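Local coordinates for protein BT_4661 (Bacteroides thetaiotaomicron, PDB 4AK1) that probably binds heparin and heparan sulphate at the cell surface, as a SusE-like component of the heparin utilisation locus, at residues A[42-47]-A[87-92]. Numbering follows the deposited sequence.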
ATOM      1  N   TYR A  42      -3.620   3.871 -35.798  1.00 22.57           N
ATOM      2  CA  TYR A  42      -4.819   4.487 -36.354  1.00 22.45           C
ATOM      3  C   TYR A  42      -5.519   5.290 -35.248  1.00 21.23           C
ATOM      4  O   TYR A  42      -5.120   5.216 -34.066  1.00 20.31           O
ATOM      5  CB  TYR A  42      -5.785   3.425 -36.928  1.00 23.44           C
ATOM      6  CG  TYR A  42      -6.183   2.349 -35.941  1.00 23.45           C
ATOM      7  CD1 TYR A  42      -5.327   1.284 -35.673  1.00 23.81           C
ATOM      8  CD2 TYR A  42      -7.422   2.392 -35.275  1.00 23.30           C
ATOM      9  CE1 TYR A  42      -5.671   0.290 -34.768  1.00 24.07           C
ATOM     10  CE2 TYR A  42      -7.776   1.403 -34.364  1.00 23.29           C
ATOM     11  CZ  TYR A  42      -6.891   0.360 -34.112  1.00 23.84           C
ATOM     12  OH  TYR A  42      -7.208  -0.643 -33.225  1.00 24.37           O
ATOM     13  N   ASP A  43      -6.550   6.040 -35.646  1.00 21.04           N
ATOM     14  CA  ASP A  43      -7.291   6.938 -34.740  1.00 21.00           C
ATOM     15  C   ASP A  43      -6.357   7.871 -33.953  1.00 19.78           C
ATOM     16  O   ASP A  43      -6.438   7.966 -32.726  1.00 19.80           O
ATOM     17  CB  ASP A  43      -8.196   6.151 -33.781  1.00 21.39           C
ATOM     18  CG  ASP A  43      -9.432   5.537 -34.466  1.00 22.87           C
ATOM     19  OD1 ASP A  43      -9.687   5.751 -35.671  1.00 23.79           O
ATOM     20  OD2 ASP A  43     -10.180   4.834 -33.762  1.00 23.63           O
ATOM     21  N   PHE A  44      -5.468   8.556 -34.665  1.00 19.57           N
ATOM     22  CA  PHE A  44      -4.603   9.576 -34.066  1.00 18.81           C
ATOM     23  C   PHE A  44      -5.407  10.790 -33.586  1.00 18.59           C
ATOM     24  O   PHE A  44      -6.382  11.168 -34.216  1.00 19.10           O
ATOM     25  CB  PHE A  44      -3.586  10.055 -35.093  1.00 19.17           C
ATOM     26  CG  PHE A  44      -2.448   9.111 -35.316  1.00 19.85           C
ATOM     27  CD1 PHE A  44      -1.291   9.200 -34.546  1.00 19.69           C
ATOM     28  CD2 PHE A  44      -2.509   8.155 -36.337  1.00 20.87           C
ATOM     29  CE1 PHE A  44      -0.220   8.328 -34.775  1.00 20.56           C
ATOM     30  CE2 PHE A  44      -1.455   7.285 -36.558  1.00 22.21           C
ATOM     31  CZ  PHE A  44      -0.300   7.381 -35.786  1.00 21.91           C
ATOM     32  N   ALA A  45      -4.982  11.388 -32.474  1.00 18.25           N
ATOM     33  CA  ALA A  45      -5.583  12.615 -31.928  1.00 18.61           C
ATOM     34  C   ALA A  45      -4.497  13.420 -31.231  1.00 18.23           C
ATOM     35  O   ALA A  45      -3.549  12.846 -30.694  1.00 18.19           O
ATOM     36  CB  ALA A  45      -6.700  12.283 -30.945  1.00 19.11           C
ATOM     37  N   ILE A  46      -4.611  14.745 -31.280  1.00 18.55           N
ATOM     38  CA  ILE A  46      -3.776  15.609 -30.451  1.00 18.50           C
ATOM     39  C   ILE A  46      -4.574  15.829 -29.169  1.00 19.20           C
ATOM     40  O   ILE A  46      -5.683  16.351 -29.213  1.00 20.30           O
ATOM     41  CB  ILE A  46      -3.445  16.950 -31.161  1.00 18.57           C
ATOM     42  CG1 ILE A  46      -2.515  16.706 -32.360  1.00 18.58           C
ATOM     43  CG2 ILE A  46      -2.798  17.946 -30.197  1.00 18.44           C
ATOM     44  CD1 ILE A  46      -2.472  17.880 -33.332  1.00 19.34           C
ATOM     45  N   THR A  47      -4.036  15.393 -28.033  1.00 19.32           N
ATOM     46  CA  THR A  47      -4.777  15.481 -26.770  1.00 20.37           C
ATOM     47  C   THR A  47      -4.445  16.758 -25.998  1.00 20.92           C
ATOM     48  O   THR A  47      -5.222  17.193 -25.147  1.00 22.10           O
ATOM     49  CB  THR A  47      -4.481  14.268 -25.877  1.00 21.09           C
ATOM     50  OG1 THR A  47      -3.065  14.216 -25.635  1.00 21.24           O
ATOM     51  CG2 THR A  47      -4.927  12.989 -26.575  1.00 20.59           C
ATOM     52  N   VAL A  87       0.191  13.416 -28.174  1.00 18.03           N
ATOM     53  CA  VAL A  87      -0.494  12.629 -29.198  1.00 17.64           C
ATOM     54  C   VAL A  87      -0.963  11.282 -28.655  1.00 18.19           C
ATOM     55  O   VAL A  87      -0.225  10.594 -27.944  1.00 19.01           O
ATOM     56  CB  VAL A  87       0.406  12.398 -30.439  1.00 17.65           C
ATOM     57  CG1 VAL A  87      -0.278  11.469 -31.446  1.00 17.59           C
ATOM     58  CG2 VAL A  87       0.749  13.725 -31.096  1.00 17.50           C
ATOM     59  N   ALA A  88      -2.196  10.921 -29.003  1.00 18.23           N
ATOM     60  CA  ALA A  88      -2.708   9.586 -28.719  1.00 19.15           C
ATOM     61  C   ALA A  88      -3.027   8.863 -30.025  1.00 19.53           C
ATOM     62  O   ALA A  88      -3.348   9.499 -31.044  1.00 19.26           O
ATOM     63  CB  ALA A  88      -3.945   9.662 -27.838  1.00 19.76           C
ATOM     64  N   CYS A  89      -2.961   7.533 -29.986  1.00 20.56           N
ATOM     65  CA  CYS A  89      -3.366   6.698 -31.117  1.00 21.10           C
ATOM     66  C   CYS A  89      -3.693   5.293 -30.626  1.00 21.91           C
ATOM     67  O   CYS A  89      -3.507   4.984 -29.442  1.00 22.56           O
ATOM     68  CB  CYS A  89      -2.260   6.655 -32.190  1.00 21.61           C
ATOM     69  SG  CYS A  89      -0.707   5.857 -31.701  1.00 24.30           S
ATOM     70  N   TYR A  90      -4.193   4.449 -31.527  1.00 22.24           N
ATOM     71  CA  TYR A  90      -4.417   3.043 -31.219  1.00 22.86           C
ATOM     72  C   TYR A  90      -3.514   2.163 -32.080  1.00 23.10           C
ATOM     73  O   TYR A  90      -3.122   2.549 -33.185  1.00 22.90           O
ATOM     74  CB  TYR A  90      -5.889   2.650 -31.433  1.00 24.35           C
ATOM     75  CG  TYR A  90      -6.836   3.297 -30.444  1.00 25.46           C
ATOM     76  CD1 TYR A  90      -7.088   4.661 -30.512  1.00 25.28           C
ATOM     77  CD2 TYR A  90      -7.476   2.554 -29.446  1.00 27.12           C
ATOM     78  CE1 TYR A  90      -7.936   5.278 -29.621  1.00 26.82           C
ATOM     79  CE2 TYR A  90      -8.349   3.173 -28.537  1.00 28.53           C
ATOM     80  CZ  TYR A  90      -8.564   4.543 -28.638  1.00 28.27           C
ATOM     81  OH  TYR A  90      -9.395   5.241 -27.780  1.00 30.53           O
ATOM     82  N   SER A  91      -3.180   0.995 -31.541  1.00 23.17           N
ATOM     83  CA  SER A  91      -2.473  -0.046 -32.251  1.00 23.93           C
ATOM     84  C   SER A  91      -3.020  -1.358 -31.706  1.00 24.48           C
ATOM     85  O   SER A  91      -3.076  -1.547 -30.487  1.00 24.54           O
ATOM     86  CB  SER A  91      -0.973   0.051 -31.990  1.00 24.73           C
ATOM     87  OG  SER A  91      -0.274  -1.004 -32.636  1.00 26.32           O
ATOM     88  N   ASN A  92      -3.453  -2.238 -32.612  1.00 24.99           N
ATOM     89  CA  ASN A  92      -4.019  -3.540 -32.244  1.00 25.86           C
ATOM     90  C   ASN A  92      -5.033  -3.416 -31.085  1.00 25.67           C
ATOM     91  O   ASN A  92      -4.931  -4.115 -30.067  1.00 26.21           O
ATOM     92  CB  ASN A  92      -2.883  -4.523 -31.921  1.00 27.26           C
ATOM     93  CG  ASN A  92      -3.351  -5.964 -31.806  1.00 28.39           C
ATOM     94  OD1 ASN A  92      -4.392  -6.362 -32.346  1.00 28.29           O
ATOM     95  ND2 ASN A  92      -2.575  -6.757 -31.092  1.00 29.84           N
TER
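Y42 and Y90 form an antiparallel hydrogen-bonded pair between strands 42-51 and 81-91 of a mixed beta sheet, and a beta bulge separates them from the next such pair, A45 with A88. The evidence is the register: two residues, D43 and F44, stand against C89 alone, and D43 has positive phi and psi (both 51°). Two bonds join each pair; the one from Y90 N to Y42 O is the straightest, 2.8 Å with 169° at the hydrogen. The Y42 side chain can be followed outward. With chi1 at 55°, CG lies between its own N and C, which swings the ring across to 87-92. CD1 passes 3.6 Å from Y90 O, CE1 has N92 N near the ring edge, and CE2 and CZ lie under Y90 CB, a CH-pi contact 3.9 Å from the ring centroid. OH ends in a hydrogen bond to N93 N. Cutting the side chain back to an alanine here is likely to leave Y90 CB without its aromatic face and N93 N without this acceptor. D43 CB touches Y90 CD1, while its OD2 accepts from A422 N of the second subunit, so the bulge residue also meets that subunit. F44 turns to the buried side with I15 and I63. V87 CG1 meets its ring edge at CD1, 4.0 Å away, and C89 CB sits 3.6 Å above the ring plane, with SG oblique to it, 4.0 Å from F44 CE1.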